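Local coordinates for PHOX (Pseudomonas fluorescens, PDB 3ZWU), which hydrolyses phosphate monoesters as an alkaline phosphatase of the PhoX family, probably using the calcium and iron ions of its active site, at residues 491-496 / 507-512. Sequence-based numbering, arbitrary orientation.
Sequences ILTDGD and GNNQML. With CA (calcium ion), chain G; CA (calcium ion), chain H; VO4 (vanadate ion), chain C.
Asn509 OD1 is gripped by two donors of the facing segment: Gly495 N at 2.8 Å, almost straight (177° at the hydrogen), and the Thr493 hydroxyl, whose OG1 also lies 2.8 Å away. Both approach tilted somewhat from the carbonyl plane. Thr493 OG1 is in turn an acceptor, accepting the N-H of Gln510 (N to OG1 3.0 Å); a chi1 of 80°, with OG1 between the backbone N and the carbonyl carbon, turns the hydroxyl to this double role. The other amide end, Asn509 ND2, donates to Cys531 O and to a water that also bonds Asp494 OD1 and Gly495 O, so a water-mediated path runs from the amide to a metal-ligating carboxylate. An alanine in place of Asn509 would probably leave Gly495 N and the Thr493 hydroxyl without their acceptor and let the turn carrying Asp494 shift. Asp494 OD2 bridges two calcium ions, at 2.4 and 2.5 Å, both of which also bind the vanadate, a phosphate mimic; Glu387, Asp479 and Glu532 supply further calcium ligands. Away from the loop, strands 491-493 and 510-512 run antiparallel (162° between their directions): Ile491 and Leu512 form the hydrogen-bonded pair, with Ile491 N to Leu512 O and Leu512 N to Ile491 O both 2.8 Å, and Thr493 N donates to Gln510 O. In the adjoining non-hydrogen-bonded pair, Leu492 and Met511 lie side by side, CD1 to SD 3.9 Å, packing against Val547 of strand 544-550. Strands 489-493 and 510-514 are the inner two of a four-stranded antiparallel sheet, between 478-483 and 521-526, consistent with one blade of the beta-propeller to which the PhoX family is assigned, with Asp494 just past the end of strand 489-493.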
loop_
_atom_site.group_PDB
_atom_site.type_symbol
_atom_site.label_atom_id
_atom_site.label_comp_id
_atom_site.label_asym_id
_atom_site.label_seq_id
_atom_site.Cartn_x
_atom_site.Cartn_y
_atom_site.Cartn_z
ATOM N N ILE A 491 -5.521 4.067 -11.933
ATOM C CA ILE A 491 -5.092 2.683 -11.719
ATOM C C ILE A 491 -3.602 2.617 -11.951
ATOM O O ILE A 491 -3.148 3.013 -13.020
ATOM C CB ILE A 491 -5.837 1.737 -12.699
ATOM C CG1 ILE A 491 -7.365 1.827 -12.512
ATOM C CG2 ILE A 491 -5.359 0.283 -12.541
ATOM C CD1 ILE A 491 -8.162 1.372 -13.738
ATOM N N LEU A 492 -2.845 2.098 -10.975
ATOM C CA LEU A 492 -1.393 2.008 -11.051
ATOM C C LEU A 492 -1.011 0.534 -11.100
ATOM O O LEU A 492 -1.630 -0.270 -10.398
ATOM C CB LEU A 492 -0.794 2.674 -9.815
ATOM C CG LEU A 492 -0.932 4.204 -9.704
ATOM C CD1 LEU A 492 -2.374 4.647 -9.471
ATOM C CD2 LEU A 492 -0.046 4.739 -8.593
ATOM N N THR A 493 -0.022 0.155 -11.929
ATOM C CA THR A 493 0.337 -1.255 -12.069
ATOM C C THR A 493 1.689 -1.636 -11.484
ATOM O O THR A 493 2.636 -0.842 -11.469
ATOM C CB THR A 493 0.216 -1.723 -13.526
ATOM O OG1 THR A 493 1.361 -1.329 -14.292
ATOM C CG2 THR A 493 -1.057 -1.242 -14.193
ATOM N N ASP A 494 1.759 -2.883 -11.008
ATOM C CA ASP A 494 2.955 -3.513 -10.479
ATOM C C ASP A 494 2.939 -4.936 -11.030
ATOM O O ASP A 494 2.697 -5.906 -10.304
ATOM C CB ASP A 494 2.950 -3.512 -8.946
ATOM C CG ASP A 494 4.037 -4.382 -8.347
ATOM O OD1 ASP A 494 5.100 -4.536 -8.995
ATOM O OD2 ASP A 494 3.816 -4.944 -7.246
ATOM N N GLY A 495 3.127 -5.045 -12.334
ATOM C CA GLY A 495 3.073 -6.322 -13.012
ATOM C C GLY A 495 4.332 -6.739 -13.685
ATOM O O GLY A 495 5.411 -6.180 -13.472
ATOM N N ASP A 496 4.180 -7.761 -14.515
ATOM C CA ASP A 496 5.265 -8.317 -15.295
ATOM C C ASP A 496 5.540 -7.316 -16.415
ATOM O O ASP A 496 4.623 -6.979 -17.169
ATOM C CB ASP A 496 4.848 -9.683 -15.843
ATOM C CG ASP A 496 5.980 -10.447 -16.479
ATOM O OD1 ASP A 496 6.621 -9.897 -17.389
ATOM O OD2 ASP A 496 6.201 -11.610 -16.088
ATOM N N GLY A 507 4.235 -3.587 -22.172
ATOM C CA GLY A 507 5.389 -2.754 -21.875
ATOM C C GLY A 507 5.666 -2.619 -20.382
ATOM O O GLY A 507 5.337 -3.500 -19.588
ATOM N N ASN A 508 6.280 -1.497 -20.013
ATOM C CA ASN A 508 6.623 -1.187 -18.629
ATOM C C ASN A 508 5.379 -0.906 -17.810
ATOM O O ASN A 508 4.291 -0.718 -18.354
ATOM C CB ASN A 508 7.547 0.032 -18.573
ATOM C CG ASN A 508 8.928 -0.195 -19.129
ATOM O OD1 ASN A 508 9.314 -1.312 -19.479
ATOM N ND2 ASN A 508 9.698 0.877 -19.231
ATOM N N ASN A 509 5.550 -0.827 -16.484
ATOM C CA ASN A 509 4.436 -0.521 -15.598
ATOM C C ASN A 509 3.860 0.837 -15.921
ATOM O O ASN A 509 4.535 1.697 -16.487
ATOM C CB ASN A 509 4.819 -0.653 -14.130
ATOM C CG ASN A 509 4.758 -2.091 -13.681
ATOM O OD1 ASN A 509 3.733 -2.763 -13.854
ATOM N ND2 ASN A 509 5.852 -2.635 -13.167
ATOM N N GLN A 510 2.635 1.058 -15.526
ATOM C CA GLN A 510 1.937 2.232 -15.982
ATOM C C GLN A 510 0.856 2.687 -15.056
ATOM O O GLN A 510 0.589 2.055 -14.033
ATOM C CB GLN A 510 1.321 1.863 -17.344
ATOM C CG GLN A 510 0.476 0.593 -17.274
ATOM C CD GLN A 510 0.184 0.004 -18.619
ATOM O OE1 GLN A 510 -0.878 0.231 -19.186
ATOM N NE2 GLN A 510 1.090 -0.816 -19.133
ATOM N N MET A 511 0.244 3.804 -15.425
ATOM C CA MET A 511 -0.904 4.355 -14.755
ATOM C C MET A 511 -1.965 4.593 -15.810
ATOM O O MET A 511 -1.672 5.120 -16.883
ATOM C CB MET A 511 -0.569 5.659 -14.040
ATOM C CG MET A 511 -1.736 6.225 -13.278
ATOM S SD MET A 511 -1.226 7.401 -12.009
ATOM C CE MET A 511 -0.514 8.697 -13.027
ATOM N N LEU A 512 -3.190 4.184 -15.508
ATOM C CA LEU A 512 -4.337 4.349 -16.386
ATOM C C LEU A 512 -5.388 5.150 -15.656
ATOM O O LEU A 512 -5.303 5.333 -14.443
ATOM C CB LEU A 512 -4.896 2.983 -16.788
ATOM C CG LEU A 512 -3.871 2.027 -17.402
ATOM C CD1 LEU A 512 -3.377 1.009 -16.384
ATOM C CD2 LEU A 512 -4.443 1.304 -18.612
HETATM CA CA CA G . 1.848 -5.481 -6.004
HETATM CA CA CA H . 5.652 -4.481 -5.648
HETATM V V VO4 C . 3.868 -5.409 -3.307
HETATM O O1 VO4 C . 5.118 -6.282 -4.165
HETATM O O2 VO4 C . 3.384 -4.329 -4.614
HETATM O O3 VO4 C . 4.833 -4.824 -1.995
HETATM O O4 VO4 C . 2.707 -6.659 -2.985
HETATM O O HOH W 1 6.463 -4.941 -11.282
HETATM O O HOH W 2 1.164 -6.384 -8.064
HETATM O O HOH W 3 6.596 -6.070 -7.335
HETATM O O HOH W 4 4.922 -6.256 -19.980
HETATM O O HOH W 5 3.085 -4.029 -17.953
HETATM O O HOH W 6 4.377 -4.487 -15.799
HETATM O O HOH W 7 3.302 -7.453 -6.043
HETATM O O HOH W 8 8.155 -5.135 -5.091
HETATM O O HOH W 9 6.274 -2.854 -3.954
#